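PDB 1FVI: chlorella virus DNA ligase-adenylate from Chlorella virus, which probably seals nicks in duplex DNA as an ATP-dependent ligase, working through a covalent enzyme-adenylate that is captured in this crystal structure. Local coordinates for residues A[68-73]-A[132-137]. The protein carries 1 engineered substitution. Numbering follows the deposited sequence.
Sequences SIEGAT and KIIPLI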
ATOM      1  N   SER A  68       0.490   9.940  -3.024  1.00 29.87           N
ATOM      2  CA  SER A  68      -0.191   9.892  -1.749  1.00 39.22           C
ATOM      3  C   SER A  68       0.560  10.672  -0.700  1.00 34.41           C
ATOM      4  O   SER A  68       1.782  10.742  -0.740  1.00 31.48           O
ATOM      5  CB  SER A  68      -0.342   8.449  -1.272  1.00 37.15           C
ATOM      6  OG  SER A  68       0.923   7.840  -1.160  1.00 50.38           O
ATOM      7  N   ILE A  69      -0.190  11.303   0.199  1.00 40.42           N
ATOM      8  CA  ILE A  69       0.380  12.047   1.323  1.00 35.70           C
ATOM      9  C   ILE A  69       0.352  11.023   2.461  1.00 37.27           C
ATOM     10  O   ILE A  69      -0.715  10.672   2.979  1.00 29.10           O
ATOM     11  CB  ILE A  69      -0.474  13.277   1.673  1.00 30.29           C
ATOM     12  CG1 ILE A  69      -0.631  14.165   0.439  1.00 26.57           C
ATOM     13  CG2 ILE A  69       0.183  14.052   2.789  1.00 36.44           C
ATOM     14  CD1 ILE A  69      -1.468  15.400   0.658  1.00 32.97           C
ATOM     15  N   GLU A  70       1.535  10.528   2.807  1.00 40.24           N
ATOM     16  CA  GLU A  70       1.729   9.490   3.819  1.00 50.24           C
ATOM     17  C   GLU A  70       0.724   9.223   4.940  1.00 57.99           C
ATOM     18  O   GLU A  70       0.020   8.208   4.904  1.00 67.86           O
ATOM     19  CB  GLU A  70       3.143   9.563   4.394  1.00 55.50           C
ATOM     20  CG  GLU A  70       4.249   9.359   3.355  1.00 64.75           C
ATOM     21  CD  GLU A  70       4.249   7.982   2.698  1.00 52.66           C
ATOM     22  OE1 GLU A  70       3.171   7.474   2.324  1.00 47.04           O
ATOM     23  OE2 GLU A  70       5.353   7.422   2.530  1.00 56.58           O
ATOM     24  N   GLY A  71       0.676  10.087   5.949  1.00 49.33           N
ATOM     25  CA  GLY A  71      -0.242   9.843   7.048  1.00 35.96           C
ATOM     26  C   GLY A  71      -1.545  10.604   6.978  1.00 39.96           C
ATOM     27  O   GLY A  71      -2.197  10.788   7.994  1.00 45.66           O
ATOM     28  N   ALA A  72      -1.925  11.051   5.787  1.00 34.36           N
ATOM     29  CA  ALA A  72      -3.165  11.796   5.608  1.00 35.54           C
ATOM     30  C   ALA A  72      -4.276  10.887   5.103  1.00 40.49           C
ATOM     31  O   ALA A  72      -4.034   9.728   4.736  1.00 40.12           O
ATOM     32  CB  ALA A  72      -2.948  12.942   4.627  1.00 43.86           C
ATOM     33  N   THR A  73      -5.493  11.424   5.073  1.00 35.76           N
ATOM     34  CA  THR A  73      -6.637  10.662   4.591  1.00 34.98           C
ATOM     35  C   THR A  73      -6.703  10.720   3.069  1.00 39.62           C
ATOM     36  O   THR A  73      -6.105  11.609   2.446  1.00 35.92           O
ATOM     37  CB  THR A  73      -7.970  11.188   5.152  1.00 28.76           C
ATOM     38  OG1 THR A  73      -8.161  12.554   4.756  1.00 30.87           O
ATOM     39  CG2 THR A  73      -8.002  11.055   6.682  1.00 29.02           C
ATOM     40  N   LYS A 132       8.844  12.201  -1.796  1.00 35.53           N
ATOM     41  CA  LYS A 132       9.448  10.935  -1.414  1.00 36.49           C
ATOM     42  C   LYS A 132       9.175   9.892  -2.507  1.00 36.57           C
ATOM     43  O   LYS A 132       8.033   9.476  -2.709  1.00 26.26           O
ATOM     44  CB  LYS A 132       8.873  10.478  -0.072  1.00 39.37           C
ATOM     45  CG  LYS A 132       9.523   9.253   0.525  1.00 34.92           C
ATOM     46  CD  LYS A 132       8.703   8.773   1.703  1.00 48.77           C
ATOM     47  CE  LYS A 132       9.302   7.548   2.362  1.00 60.07           C
ATOM     48  NZ  LYS A 132       8.463   7.123   3.519  1.00 70.04           N
ATOM     49  N   ILE A 133      10.210   9.544  -3.266  1.00 36.79           N
ATOM     50  CA  ILE A 133      10.069   8.551  -4.329  1.00 32.75           C
ATOM     51  C   ILE A 133      10.268   7.184  -3.700  1.00 30.58           C
ATOM     52  O   ILE A 133      11.348   6.876  -3.170  1.00 24.74           O
ATOM     53  CB  ILE A 133      11.116   8.736  -5.465  1.00 32.97           C
ATOM     54  CG1 ILE A 133      10.975  10.119  -6.100  1.00 23.44           C
ATOM     55  CG2 ILE A 133      10.955   7.638  -6.534  1.00 32.94           C
ATOM     56  CD1 ILE A 133       9.657  10.362  -6.711  1.00 25.81           C
ATOM     57  N   ILE A 134       9.214   6.377  -3.740  1.00 20.40           N
ATOM     58  CA  ILE A 134       9.261   5.042  -3.162  1.00 29.09           C
ATOM     59  C   ILE A 134       9.137   3.946  -4.208  1.00 28.70           C
ATOM     60  O   ILE A 134       8.067   3.735  -4.770  1.00 33.35           O
ATOM     61  CB  ILE A 134       8.154   4.850  -2.101  1.00 27.13           C
ATOM     62  CG1 ILE A 134       8.307   5.893  -0.983  1.00 29.11           C
ATOM     63  CG2 ILE A 134       8.238   3.447  -1.528  1.00 28.37           C
ATOM     64  CD1 ILE A 134       7.186   5.880   0.023  1.00 40.75           C
ATOM     65  N   PRO A 135      10.252   3.263  -4.516  1.00 38.17           N
ATOM     66  CA  PRO A 135      10.247   2.182  -5.506  1.00 33.18           C
ATOM     67  C   PRO A 135       9.462   0.983  -4.956  1.00 28.85           C
ATOM     68  O   PRO A 135       9.774   0.461  -3.884  1.00 29.47           O
ATOM     69  CB  PRO A 135      11.739   1.836  -5.650  1.00 37.36           C
ATOM     70  CG  PRO A 135      12.451   3.087  -5.212  1.00 33.69           C
ATOM     71  CD  PRO A 135      11.621   3.529  -4.038  1.00 32.31           C
ATOM     72  N   LEU A 136       8.410   0.592  -5.661  1.00 29.15           N
ATOM     73  CA  LEU A 136       7.617  -0.549  -5.250  1.00 21.14           C
ATOM     74  C   LEU A 136       8.138  -1.784  -5.958  1.00 21.60           C
ATOM     75  O   LEU A 136       7.668  -2.132  -7.036  1.00 24.34           O
ATOM     76  CB  LEU A 136       6.145  -0.358  -5.606  1.00 32.40           C
ATOM     77  CG  LEU A 136       5.132   0.173  -4.587  1.00 43.41           C
ATOM     78  CD1 LEU A 136       3.760  -0.358  -4.988  1.00 26.03           C
ATOM     79  CD2 LEU A 136       5.464  -0.278  -3.164  1.00 40.97           C
ATOM     80  N   ILE A 137       9.175  -2.389  -5.391  1.00 19.69           N
ATOM     81  CA  ILE A 137       9.757  -3.609  -5.941  1.00 16.89           C
ATOM     82  C   ILE A 137       8.899  -4.777  -5.401  1.00 29.37           C
ATOM     83  O   ILE A 137       8.649  -4.870  -4.191  1.00 28.35           O
ATOM     84  CB  ILE A 137      11.225  -3.691  -5.529  1.00 20.52           C
ATOM     85  CG1 ILE A 137      11.965  -2.512  -6.190  1.00 25.51           C
ATOM     86  CG2 ILE A 137      11.813  -5.058  -5.894  1.00 18.94           C
ATOM     87  CD1 ILE A 137      13.323  -2.211  -5.630  1.00 20.48           C
TER
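K132 sends CG out anti to its backbone N (chi1 -173°) and stays fully extended from there on, while E70 folds at its second torsion (chi2 -63°) and turns its carboxylate to the far end of that straight chain. The two side chains meet at about a right angle, and the ammonium reaches one oxygen, OE2 of E70, from NZ of K132 at 3.3 Å. It is a long salt bridge as well as a hydrogen bond, and it uses the anti lone pair of OE2, the one turned away from OE1. The same oxygen also rides close to the aliphatic part of the lysine, with CD of K132 3.7 Å from OE2 of E70. I134, two residues on and directed to the same side of the strand, joins the lysine; its CD1 comes from the opposite direction and stops 3.5 Å from OE2 of E70. Charge and methyl thus approach OE2 next to each other, both from strand 131-135.

The contact lies at the surface, by the edge of a mixed sheet in the adenylation domain. Strand 131-135 is an edge strand, E70 belongs to the loop between strand 63-68 and helix 74-82, and strand 92-99 runs between the two. The bridge thus spans a neighbouring strand: S93 touches both E70 and K132, and Y95 lies against I134 while its hydroxyl makes a weak hydrogen bond to OE1 of E70. With a weak bond at OE1 and a long one at OE2, rotation of the carboxylate may be somewhat restricted, although E70 and K132 are both exposed and water may compete. Further along the second segment, L136 leaves the strand to touch the bound AMP and packs on T24, P25 and I27 of the nucleotide pocket.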